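Local coordinates for protein type-iv like pilin ttha1219 (Thermus thermophilus, PDB 5G23) that is a type IV-like pilin, resembling type II secretion pseudopilins and probably taking part in the DNA uptake of natural competence, at residues 69-73 with 83-87. Sequence-based numbering, arbitrary orientation.
Sequences GQALV and VQGWF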
ATOM      1  N   GLY B  69     -13.236   8.133  21.979  1.00 35.09           N
ATOM      2  CA  GLY B  69     -14.332   7.263  21.586  1.00 32.89           C
ATOM      3  C   GLY B  69     -13.833   5.943  20.966  1.00 31.14           C
ATOM      4  O   GLY B  69     -12.687   5.532  21.219  1.00 28.13           O
ATOM      5  N   GLN B  70     -14.696   5.311  20.185  1.00 29.20           N
ATOM      6  CA  GLN B  70     -14.481   3.977  19.676  1.00 29.69           C
ATOM      7  C   GLN B  70     -13.437   4.039  18.555  1.00 26.16           C
ATOM      8  O   GLN B  70     -13.584   4.790  17.594  1.00 24.78           O
ATOM      9  CB  GLN B  70     -15.786   3.354  19.165  1.00 31.98           C
ATOM     10  CG  GLN B  70     -15.602   1.900  18.814  1.00 33.70           C
ATOM     11  CD  GLN B  70     -16.885   1.178  18.518  1.00 35.08           C
ATOM     12  OE1 GLN B  70     -17.541   1.431  17.492  1.00 37.25           O
ATOM     13  NE2 GLN B  70     -17.209   0.210  19.343  1.00 34.29           N
ATOM     14  N   ALA B  71     -12.372   3.283  18.734  1.00 22.65           N
ATOM     15  CA  ALA B  71     -11.200   3.382  17.877  1.00 20.88           C
ATOM     16  C   ALA B  71     -10.976   2.147  17.037  1.00 18.76           C
ATOM     17  O   ALA B  71     -10.405   2.245  15.983  1.00 18.47           O
ATOM     18  CB  ALA B  71      -9.952   3.660  18.735  1.00 20.77           C
ATOM     19  N   LEU B  72     -11.432   0.989  17.511  1.00 17.12           N
ATOM     20  CA  LEU B  72     -11.171  -0.272  16.866  1.00 16.64           C
ATOM     21  C   LEU B  72     -12.279  -1.239  17.195  1.00 16.70           C
ATOM     22  O   LEU B  72     -12.725  -1.338  18.377  1.00 17.40           O
ATOM     23  CB  LEU B  72      -9.829  -0.836  17.330  1.00 16.93           C
ATOM     24  CG  LEU B  72      -9.358  -2.107  16.653  1.00 16.70           C
ATOM     25  CD1 LEU B  72      -8.798  -1.810  15.299  1.00 16.63           C
ATOM     26  CD2 LEU B  72      -8.309  -2.829  17.507  1.00 17.53           C
ATOM     27  N   VAL B  73     -12.699  -1.986  16.195  1.00 16.25           N
ATOM     28  CA  VAL B  73     -13.569  -3.143  16.413  1.00 16.14           C
ATOM     29  C   VAL B  73     -13.026  -4.306  15.651  1.00 15.22           C
ATOM     30  O   VAL B  73     -12.839  -4.246  14.430  1.00 14.14           O
ATOM     31  CB  VAL B  73     -15.026  -2.888  15.957  1.00 17.36           C
ATOM     32  CG1 VAL B  73     -15.868  -4.119  16.162  1.00 17.61           C
ATOM     33  CG2 VAL B  73     -15.674  -1.776  16.751  1.00 18.16           C
ATOM     34  N   VAL B  83     -11.997  -6.229  10.462  1.00 18.36           N
ATOM     35  CA  VAL B  83     -11.414  -5.226  11.331  1.00 19.91           C
ATOM     36  C   VAL B  83     -11.906  -3.847  10.883  1.00 19.28           C
ATOM     37  O   VAL B  83     -11.959  -3.576   9.674  1.00 20.42           O
ATOM     38  CB  VAL B  83      -9.891  -5.334  11.445  1.00 22.17           C
ATOM     39  CG1 VAL B  83      -9.232  -5.378  10.122  1.00 23.28           C
ATOM     40  CG2 VAL B  83      -9.348  -4.150  12.234  1.00 23.97           C
ATOM     41  N   GLN B  84     -12.354  -3.063  11.835  1.00 17.74           N
ATOM     42  CA  GLN B  84     -12.676  -1.647  11.607  1.00 18.99           C
ATOM     43  C   GLN B  84     -11.901  -0.766  12.567  1.00 18.51           C
ATOM     44  O   GLN B  84     -11.746  -1.127  13.724  1.00 18.81           O
ATOM     45  CB  GLN B  84     -14.164  -1.349  11.725  1.00 20.04           C
ATOM     46  CG  GLN B  84     -15.094  -2.261  10.931  1.00 21.22           C
ATOM     47  CD  GLN B  84     -16.509  -2.151  11.433  1.00 23.86           C
ATOM     48  OE1 GLN B  84     -17.231  -1.242  11.033  1.00 25.96           O
ATOM     49  NE2 GLN B  84     -16.872  -2.984  12.408  1.00 23.18           N
ATOM     50  N   GLY B  85     -11.502   0.430  12.095  1.00 18.25           N
ATOM     51  CA  GLY B  85     -10.794   1.386  12.878  1.00 17.85           C
ATOM     52  C   GLY B  85     -11.074   2.846  12.519  1.00 18.23           C
ATOM     53  O   GLY B  85     -11.507   3.144  11.422  1.00 17.89           O
ATOM     54  N   TRP B  86     -10.876   3.732  13.475  1.00 18.04           N
ATOM     55  CA  TRP B  86     -11.148   5.186  13.244  1.00 19.20           C
ATOM     56  C   TRP B  86      -9.942   5.966  13.765  1.00 19.71           C
ATOM     57  O   TRP B  86      -9.179   5.504  14.657  1.00 18.86           O
ATOM     58  CB  TRP B  86     -12.436   5.600  13.934  1.00 19.65           C
ATOM     59  CG  TRP B  86     -13.647   4.948  13.414  1.00 19.39           C
ATOM     60  CD1 TRP B  86     -14.493   5.445  12.482  1.00 19.51           C
ATOM     61  CD2 TRP B  86     -14.150   3.646  13.762  1.00 19.17           C
ATOM     62  NE1 TRP B  86     -15.476   4.526  12.195  1.00 19.62           N
ATOM     63  CE2 TRP B  86     -15.292   3.421  12.992  1.00 19.18           C
ATOM     64  CE3 TRP B  86     -13.703   2.636  14.640  1.00 19.52           C
ATOM     65  CZ2 TRP B  86     -16.018   2.242  13.068  1.00 19.89           C
ATOM     66  CZ3 TRP B  86     -14.444   1.493  14.768  1.00 18.92           C
ATOM     67  CH2 TRP B  86     -15.598   1.282  13.946  1.00 19.75           C
ATOM     68  N   PHE B  87      -9.740   7.128  13.215  1.00 20.87           N
ATOM     69  CA  PHE B  87      -8.660   8.037  13.627  1.00 22.32           C
ATOM     70  C   PHE B  87      -9.002   9.463  13.208  1.00 22.96           C
ATOM     71  O   PHE B  87      -9.854   9.689  12.348  1.00 22.36           O
ATOM     72  CB  PHE B  87      -7.327   7.628  13.013  1.00 23.39           C
ATOM     73  CG  PHE B  87      -7.392   7.488  11.499  1.00 25.18           C
ATOM     74  CD1 PHE B  87      -7.876   6.346  10.907  1.00 26.97           C
ATOM     75  CD2 PHE B  87      -6.978   8.509  10.695  1.00 28.31           C
ATOM     76  CE1 PHE B  87      -7.972   6.216   9.504  1.00 29.50           C
ATOM     77  CE2 PHE B  87      -7.019   8.392   9.296  1.00 29.60           C
ATOM     78  CZ  PHE B  87      -7.546   7.256   8.710  1.00 29.30           C
TER
HETATM   79  O   HOH W   1     -15.086  -5.171  12.924  1.00 20.46           O
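V73 and Q84 form the antiparallel hydrogen-bonded pair between these hairpin strands: V73 N reaches Q84 O at 2.8 Å, and Q84 N reaches V73 O at 2.9 Å with a nearly straight N-H...O angle of 175°. A water 2.9 Å from V73 O donates to it and accepts from Q84 NE2, so the carbonyl is gripped twice and the glutamine amide is tied back beside V73. On that same face the six-membered ring of W86 meets V73 by its edge, CZ3 lying 4.0 Å from CG2. W86 CG is anti to the carbonyl carbon (chi1 -64°), which turns the six-membered ring's edge toward the backbone of A71 and L72; Q70 brings OE1 to 4.0 Å from CH2, its amide 18° from the ring plane. On the other face L72 CD1 packs against V83 CG2 at 3.9 Å. Farther out, W86 NE1 hydrogen-bonds to C126 O, while on the other edge of 69-75 A71 and L72 both face V162 of strand 160-165, a classic beta bulge. An alanine replacing W86 would probably leave C126 O without this donor and uncover V73 CG2. With its N-H spent on C126 O and its carbon edge on 69-73, the indole links the hairpin to the C121-C126 disulfide loop.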